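Local coordinates for stage II sporulation protein E (SpoIIE) (Moorella thermoacetica, PDB 3ZT9) that is probably a manganese-dependent PP2C-type protein phosphatase that acts in the signalling of a bacterial stressosome, at residues A[79-91]-A[96-108]. Residues are numbered along the deposited sequence; the frame is centred on the assembly and turned at random. Where two conformers were deposited one is given.
With PEG (di(hydroxyethyl)ether), chain E.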
ATOM      1  N   THR A  79      -8.032 -10.151  15.963  1.00 25.93           N
ATOM      2  CA  THR A  79      -6.592 -10.255  15.698  1.00 25.86           C
ATOM      3  C   THR A  79      -5.912  -8.982  16.207  1.00 30.11           C
ATOM      4  O   THR A  79      -6.560  -8.178  16.864  1.00 26.10           O
ATOM      5  CB  THR A  79      -6.319 -10.371  14.176  1.00 24.66           C
ATOM      6  OG1 THR A  79      -6.554  -9.098  13.549  1.00 20.97           O
ATOM      7  CG2 THR A  79      -7.191 -11.426  13.531  1.00 32.34           C
ATOM      8  N   ARG A  80      -4.635  -8.765  15.876  1.00 22.45           N
ATOM      9  CA  ARG A  80      -3.954  -7.515  16.248  1.00 25.19           C
ATOM     10  C   ARG A  80      -4.659  -6.339  15.608  1.00 21.76           C
ATOM     11  O   ARG A  80      -4.601  -5.248  16.119  1.00 22.17           O
ATOM     12  CB  ARG A  80      -2.482  -7.495  15.798  1.00 20.14           C
ATOM     13  CG  ARG A  80      -1.528  -8.159  16.787  1.00 19.37           C
ATOM     14  CD  ARG A  80      -1.159  -7.216  17.955  1.00 22.28           C
ATOM     15  NE  ARG A  80      -0.183  -7.878  18.831  1.00 25.71           N
ATOM     16  CZ  ARG A  80       1.132  -7.883  18.636  1.00 32.88           C
ATOM     17  NH1 ARG A  80       1.676  -7.252  17.596  1.00 21.80           N
ATOM     18  NH2 ARG A  80       1.915  -8.527  19.489  1.00 28.87           N
ATOM     19  N   GLY A  81      -5.323  -6.572  14.489  1.00 21.54           N
ATOM     20  CA  GLY A  81      -5.856  -5.482  13.667  1.00 19.98           C
ATOM     21  C   GLY A  81      -4.778  -4.979  12.728  1.00 23.00           C
ATOM     22  O   GLY A  81      -3.617  -5.296  12.884  1.00 20.18           O
ATOM     23  N   ALA A  82      -5.150  -4.162  11.751  1.00 17.20           N
ATOM     24  CA  ALA A  82      -4.163  -3.626  10.838  1.00 14.78           C
ATOM     25  C   ALA A  82      -4.677  -2.335  10.219  1.00 17.47           C
ATOM     26  O   ALA A  82      -5.875  -2.069  10.222  1.00 17.41           O
ATOM     27  CB  ALA A  82      -3.911  -4.655   9.727  1.00 16.36           C
ATOM     28  N   VAL A  83      -3.758  -1.539   9.683  1.00 15.58           N
ATOM     29  CA  VAL A  83      -4.115  -0.402   8.844  1.00 15.84           C
ATOM     30  C   VAL A  83      -3.715  -0.828   7.428  1.00 17.77           C
ATOM     31  O   VAL A  83      -2.852  -1.674   7.278  1.00 14.60           O
ATOM     32  CB  VAL A  83      -3.392   0.888   9.300  1.00 17.74           C
ATOM     33  CG1 VAL A  83      -3.801   1.205  10.732  1.00 16.42           C
ATOM     34  CG2 VAL A  83      -1.836   0.786   9.179  1.00 14.54           C
ATOM     35  N   ALA A  84      -4.339  -0.279   6.398  1.00 14.79           N
ATOM     36  CA  ALA A  84      -4.060  -0.755   5.021  1.00 12.17           C
ATOM     37  C   ALA A  84      -4.456   0.282   3.983  1.00 13.51           C
ATOM     38  O   ALA A  84      -5.347   1.095   4.205  1.00 15.30           O
ATOM     39  CB  ALA A  84      -4.856  -2.047   4.756  1.00 13.09           C
ATOM     40  N   ALA A  85      -3.774   0.240   2.854  1.00 13.83           N
ATOM     41  CA  ALA A  85      -4.081   1.106   1.720  1.00 14.99           C
ATOM     42  C   ALA A  85      -4.259   0.194   0.527  1.00 14.58           C
ATOM     43  O   ALA A  85      -3.560  -0.807   0.423  1.00 12.99           O
ATOM     44  CB  ALA A  85      -2.913   2.032   1.470  1.00 16.86           C
ATOM     45  N   LEU A  86      -5.139   0.570  -0.398  1.00 11.80           N
ATOM     46  CA  LEU A  86      -5.256  -0.127  -1.654  1.00 14.70           C
ATOM     47  C   LEU A  86      -5.445   0.914  -2.752  1.00 16.59           C
ATOM     48  O   LEU A  86      -6.222   1.882  -2.597  1.00 15.51           O
ATOM     49  CB  LEU A  86      -6.481  -1.032  -1.601  1.00 13.17           C
ATOM     50  CG  LEU A  86      -6.876  -1.694  -2.917  1.00 20.52           C
ATOM     51  CD1 LEU A  86      -5.796  -2.621  -3.328  1.00 25.87           C
ATOM     52  CD2 LEU A  86      -8.197  -2.464  -2.701  1.00 28.97           C
ATOM     53  N   CYS A  87      -4.719   0.716  -3.837  1.00 12.94           N
ATOM     54  CA  CYS A  87      -4.876   1.519  -5.060  0.76 13.80           C
ATOM     55  C   CYS A  87      -5.334   0.580  -6.144  1.00 13.27           C
ATOM     56  O   CYS A  87      -4.763  -0.495  -6.324  1.00 16.27           O
ATOM     57  CB  CYS A  87      -3.544   2.108  -5.544  0.76 16.17           C
ATOM     58  SG  CYS A  87      -2.840   3.415  -4.554  0.76 17.40           S
ATOM     59  N   ARG A  88      -6.334   0.990  -6.898  1.00 12.91           N
ATOM     60  CA  ARG A  88      -6.831   0.152  -7.988  1.00 13.93           C
ATOM     61  C   ARG A  88      -6.578   0.971  -9.242  1.00 17.36           C
ATOM     62  O   ARG A  88      -7.114   2.056  -9.374  1.00 16.56           O
ATOM     63  CB  ARG A  88      -8.331  -0.136  -7.830  1.00 16.21           C
ATOM     64  CG  ARG A  88      -8.975  -0.909  -9.020  1.00 18.63           C
ATOM     65  CD  ARG A  88     -10.511  -1.107  -8.744  1.00 21.60           C
ATOM     66  NE  ARG A  88     -11.178  -2.010  -9.688  1.00 29.29           N
ATOM     67  CZ  ARG A  88     -11.557  -1.663 -10.908  1.00 34.36           C
ATOM     68  NH1 ARG A  88     -11.323  -0.434 -11.359  1.00 26.46           N
ATOM     69  NH2 ARG A  88     -12.163  -2.544 -11.689  1.00 43.65           N
ATOM     70  N   VAL A  89      -5.715   0.478 -10.112  1.00 15.28           N
ATOM     71  CA  VAL A  89      -5.321   1.237 -11.310  1.00 15.17           C
ATOM     72  C   VAL A  89      -5.847   0.571 -12.556  1.00 14.81           C
ATOM     73  O   VAL A  89      -5.391  -0.507 -12.943  1.00 15.89           O
ATOM     74  CB  VAL A  89      -3.793   1.304 -11.404  1.00 18.31           C
ATOM     75  CG1 VAL A  89      -3.376   2.278 -12.497  1.00 22.71           C
ATOM     76  CG2 VAL A  89      -3.232   1.700 -10.022  1.00 16.27           C
ATOM     77  N   ASP A  90      -6.837   1.191 -13.174  1.00 17.65           N
ATOM     78  CA  ASP A  90      -7.430   0.660 -14.361  1.00 18.20           C
ATOM     79  C   ASP A  90      -6.733   1.267 -15.550  1.00 17.36           C
ATOM     80  O   ASP A  90      -7.146   2.290 -16.033  1.00 19.28           O
ATOM     81  CB  ASP A  90      -8.898   1.067 -14.329  1.00 27.48           C
ATOM     82  CG  ASP A  90      -9.711   0.423 -15.377  1.00 30.16           C
ATOM     83  OD1 ASP A  90      -9.196  -0.040 -16.422  1.00 20.54           O
ATOM     84  OD2 ASP A  90     -10.939   0.433 -15.141  1.00 40.06           O
ATOM     85  N   ARG A  91      -5.670   0.635 -16.028  1.00 17.24           N
ATOM     86  CA  ARG A  91      -4.860   1.281 -17.053  1.00 19.70           C
ATOM     87  C   ARG A  91      -5.578   1.368 -18.395  1.00 26.94           C
ATOM     88  O   ARG A  91      -5.399   2.312 -19.141  1.00 29.39           O
ATOM     89  CB  ARG A  91      -3.527   0.544 -17.156  1.00 18.75           C
ATOM     90  CG  ARG A  91      -2.834   0.462 -15.814  1.00 25.10           C
ATOM     91  CD  ARG A  91      -1.518  -0.284 -15.932  1.00 30.72           C
ATOM     92  NE  ARG A  91      -0.572   0.453 -16.762  1.00 32.16           N
ATOM     93  CZ  ARG A  91       0.085  -0.039 -17.809  1.00 32.51           C
ATOM     94  NH1 ARG A  91      -0.088  -1.300 -18.226  1.00 27.45           N
ATOM     95  NH2 ARG A  91       0.926   0.761 -18.445  1.00 38.27           N
ATOM     96  N   TRP A  96      -7.825   5.681 -11.800  1.00 13.66           N
ATOM     97  CA  TRP A  96      -7.415   5.030 -10.535  1.00 14.68           C
ATOM     98  C   TRP A  96      -8.341   5.431  -9.381  1.00 15.41           C
ATOM     99  O   TRP A  96      -9.018   6.474  -9.415  1.00 15.08           O
ATOM    100  CB  TRP A  96      -5.947   5.304 -10.151  1.00 13.88           C
ATOM    101  CG  TRP A  96      -5.608   6.749  -9.937  1.00 13.79           C
ATOM    102  CD1 TRP A  96      -5.002   7.593 -10.859  1.00 15.65           C
ATOM    103  CD2 TRP A  96      -5.782   7.528  -8.736  1.00 16.46           C
ATOM    104  NE1 TRP A  96      -4.815   8.836 -10.301  1.00 15.74           N
ATOM    105  CE2 TRP A  96      -5.298   8.834  -9.011  1.00 18.81           C
ATOM    106  CE3 TRP A  96      -6.312   7.260  -7.467  1.00 12.96           C
ATOM    107  CZ2 TRP A  96      -5.323   9.861  -8.062  1.00 13.26           C
ATOM    108  CZ3 TRP A  96      -6.360   8.294  -6.521  1.00 16.66           C
ATOM    109  CH2 TRP A  96      -5.865   9.571  -6.819  1.00 19.24           C
ATOM    110  N   GLN A  97      -8.433   4.543  -8.391  1.00 13.92           N
ATOM    111  CA  GLN A  97      -9.137   4.853  -7.155  1.00 14.29           C
ATOM    112  C   GLN A  97      -8.209   4.437  -6.036  1.00 19.51           C
ATOM    113  O   GLN A  97      -7.413   3.507  -6.196  1.00 15.47           O
ATOM    114  CB  GLN A  97     -10.412   4.009  -7.003  1.00 18.08           C
ATOM    115  CG  GLN A  97     -11.505   4.231  -7.971  1.00 34.07           C
ATOM    116  CD  GLN A  97     -12.705   3.330  -7.646  1.00 32.11           C
ATOM    117  OE1 GLN A  97     -13.441   2.913  -8.534  1.00 54.41           O
ATOM    118  NE2 GLN A  97     -12.895   3.032  -6.364  1.00 24.82           N
ATOM    119  N   ALA A  98      -8.257   5.114  -4.895  1.00 13.45           N
ATOM    120  CA  ALA A  98      -7.427   4.618  -3.808  1.00 12.79           C
ATOM    121  C   ALA A  98      -8.144   4.892  -2.497  1.00 18.17           C
ATOM    122  O   ALA A  98      -8.882   5.870  -2.393  1.00 17.20           O
ATOM    123  CB  ALA A  98      -6.096   5.322  -3.794  1.00 14.22           C
ATOM    124  N   ALA A  99      -7.899   4.067  -1.477  1.00 15.28           N
ATOM    125  CA  ALA A  99      -8.389   4.438  -0.124  1.00 12.54           C
ATOM    126  C   ALA A  99      -7.425   3.915   0.928  1.00 13.40           C
ATOM    127  O   ALA A  99      -6.646   2.994   0.647  1.00 13.69           O
ATOM    128  CB  ALA A  99      -9.779   3.860   0.099  1.00 14.53           C
ATOM    129  N   ILE A 100      -7.485   4.500   2.122  1.00 14.53           N
ATOM    130  CA  ILE A 100      -6.555   4.135   3.186  1.00 13.05           C
ATOM    131  C   ILE A 100      -7.309   4.148   4.489  1.00 16.03           C
ATOM    132  O   ILE A 100      -7.983   5.132   4.778  1.00 17.38           O
ATOM    133  CB  ILE A 100      -5.395   5.179   3.345  1.00 12.08           C
ATOM    134  CG1 ILE A 100      -4.687   5.400   2.000  1.00 15.83           C
ATOM    135  CG2 ILE A 100      -4.377   4.691   4.408  1.00 16.02           C
ATOM    136  CD1 ILE A 100      -3.831   6.646   2.007  1.00 23.64           C
ATOM    137  N   VAL A 101      -7.203   3.072   5.264  1.00 14.99           N
ATOM    138  CA  VAL A 101      -7.698   3.100   6.640  1.00 13.49           C
ATOM    139  C   VAL A 101      -6.454   3.054   7.519  1.00 17.84           C
ATOM    140  O   VAL A 101      -5.677   2.101   7.474  1.00 17.75           O
ATOM    141  CB  VAL A 101      -8.678   1.937   6.957  1.00 16.97           C
ATOM    142  CG1 VAL A 101      -9.063   1.961   8.430  1.00 16.73           C
ATOM    143  CG2 VAL A 101      -9.921   2.071   6.102  1.00 16.40           C
ATOM    144  N   GLY A 102      -6.250   4.105   8.307  1.00 14.95           N
ATOM    145  CA  GLY A 102      -5.092   4.158   9.166  1.00 18.28           C
ATOM    146  C   GLY A 102      -3.994   4.991   8.524  1.00 20.49           C
ATOM    147  O   GLY A 102      -4.291   5.940   7.817  1.00 32.04           O
ATOM    148  N   ASN A 103      -2.735   4.674   8.791  1.00 16.58           N
ATOM    149  CA  ASN A 103      -1.669   5.606   8.400  1.00 19.09           C
ATOM    150  C   ASN A 103      -0.678   5.049   7.375  1.00 22.27           C
ATOM    151  O   ASN A 103       0.479   5.370   7.397  1.00 24.92           O
ATOM    152  CB  ASN A 103      -0.910   6.108   9.609  1.00 16.84           C
ATOM    153  CG  ASN A 103      -0.080   5.025  10.254  1.00 24.58           C
ATOM    154  OD1 ASN A 103      -0.307   3.837  10.009  1.00 23.93           O
ATOM    155  ND2 ASN A 103       0.888   5.424  11.078  1.00 24.24           N
ATOM    156  N   ILE A 104      -1.144   4.236   6.455  1.00 12.66           N
ATOM    157  CA  ILE A 104      -0.304   3.895   5.330  1.00 12.02           C
ATOM    158  C   ILE A 104      -0.212   5.169   4.420  1.00 12.87           C
ATOM    159  O   ILE A 104      -1.159   5.955   4.344  1.00 15.34           O
ATOM    160  CB  ILE A 104      -0.929   2.737   4.526  1.00 14.54           C
ATOM    161  CG1 ILE A 104      -1.111   1.490   5.407  1.00 15.28           C
ATOM    162  CG2 ILE A 104      -0.082   2.440   3.280  1.00 12.95           C
ATOM    163  CD1 ILE A 104       0.183   0.840   5.931  1.00 15.75           C
ATOM    164  N   HIS A 105       0.912   5.379   3.766  1.00 11.92           N
ATOM    165  CA  HIS A 105       1.065   6.568   2.923  1.00 12.03           C
ATOM    166  C   HIS A 105       1.036   6.215   1.457  1.00 14.21           C
ATOM    167  O   HIS A 105       1.711   5.270   1.026  1.00 15.14           O
ATOM    168  CB  HIS A 105       2.382   7.226   3.309  1.00 16.12           C
ATOM    169  CG  HIS A 105       2.419   7.616   4.748  1.00 14.81           C
ATOM    170  ND1 HIS A 105       1.555   8.553   5.280  1.00 17.02           N
ATOM    171  CD2 HIS A 105       3.181   7.177   5.776  1.00 16.95           C
ATOM    172  CE1 HIS A 105       1.790   8.673   6.574  1.00 24.39           C
ATOM    173  NE2 HIS A 105       2.770   7.849   6.901  1.00 20.41           N
ATOM    174  N   VAL A 106       0.264   6.985   0.686  1.00 13.26           N
ATOM    175  CA  VAL A 106       0.226   6.801  -0.770  1.00 13.05           C
ATOM    176  C   VAL A 106       0.573   8.092  -1.435  1.00 11.94           C
ATOM    177  O   VAL A 106       0.105   9.134  -1.002  1.00 12.21           O
ATOM    178  CB  VAL A 106      -1.193   6.422  -1.201  1.00 13.02           C
ATOM    179  CG1 VAL A 106      -1.294   6.335  -2.757  1.00 11.55           C
ATOM    180  CG2 VAL A 106      -1.585   5.062  -0.559  1.00 15.86           C
ATOM    181  N   LYS A 107       1.397   8.047  -2.487  1.00 12.20           N
ATOM    182  CA  LYS A 107       1.617   9.274  -3.283  1.00 15.29           C
ATOM    183  C   LYS A 107       1.546   8.863  -4.738  1.00 14.63           C
ATOM    184  O   LYS A 107       2.113   7.841  -5.124  1.00 15.03           O
ATOM    185  CB  LYS A 107       2.969   9.889  -2.968  1.00 19.66           C
ATOM    186  CG  LYS A 107       3.071  11.402  -3.377  1.00 24.09           C
ATOM    187  CD  LYS A 107       4.276  12.047  -2.739  1.00 33.58           C
ATOM    188  CE  LYS A 107       4.148  12.115  -1.230  1.00 31.46           C
ATOM    189  NZ  LYS A 107       3.223  13.180  -0.771  1.00 30.02           N
ATOM    190  N   ILE A 108       0.879   9.684  -5.531  1.00 12.14           N
ATOM    191  CA  ILE A 108       0.674   9.389  -6.930  1.00 13.80           C
ATOM    192  C   ILE A 108       1.222  10.567  -7.735  1.00 16.19           C
ATOM    193  O   ILE A 108       0.748  11.691  -7.617  1.00 17.33           O
ATOM    194  CB  ILE A 108      -0.803   9.162  -7.208  1.00 16.29           C
ATOM    195  CG1 ILE A 108      -1.301   7.977  -6.364  1.00 17.59           C
ATOM    196  CG2 ILE A 108      -1.035   8.970  -8.723  1.00 20.24           C
ATOM    197  CD1 ILE A 108      -2.830   7.779  -6.345  1.00 19.72           C
TER
HETATM  198  C1  PEG E1197      -9.982   2.226 -10.751  1.00 25.64           C
HETATM  199  O1  PEG E1197     -10.314   1.722  -9.525  1.00 48.27           O
HETATM  200  C2  PEG E1197     -11.111   2.826 -11.561  1.00 40.43           C
HETATM  201  O2  PEG E1197     -11.925   3.879 -11.135  1.00 25.06           O
HETATM  202  C3  PEG E1197     -13.166   3.888 -11.728  1.00 44.06           C
HETATM  203  C4  PEG E1197     -14.121   5.012 -11.516  1.00 56.89           C
HETATM  204  O4  PEG E1197     -14.558   5.284 -10.238  1.00 61.61           O
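Arg88 O takes the amide N-H of Gln97 at 3.0 Å and the CA-H of Trp96. The return bond, from Arg88 N to Gln97 O, is 2.8 Å long and nearly straight (172° at the hydrogen), and Leu86 with Ala99 and Ala84 with Val101 form further hydrogen-bonded pairs of the antiparallel ladder. The extended side chain of Gln97 lets OE1 accept a hydrogen bond from the terminal hydroxyl O4 of the bound di(hydroxyethyl)ether (3.1 Å), while Arg88 NH2 hydrogen-bonds Asn62 OD1. Strands 82-90 and 96-101 form a β-hairpin within one sheet of the two-sheet β-sandwich expected of PP2C phosphatases; helix 65-76 packs on the face of Leu86, Ala99 and Val101. Past Gly102 the chain crosses toward strand 105-110 of the second sheet, and on the way Ile104 CG2 presses on Ala85 CB at a tight 3.4 Å, on the face opposite the helix. Farther along, Cys87 SG, in the conformer given, touches Ala98 CB within the hairpin and Val106 CG1 across the sandwich, each at 3.8 Å. At the turn, Val83 CG1 rests on Gly102 CA (3.6 Å) and Val83 CG2 meets OD1 of Asn103, a residue whose ND2 hydrogen-bonds OD2 of the manganese ligand Asp150.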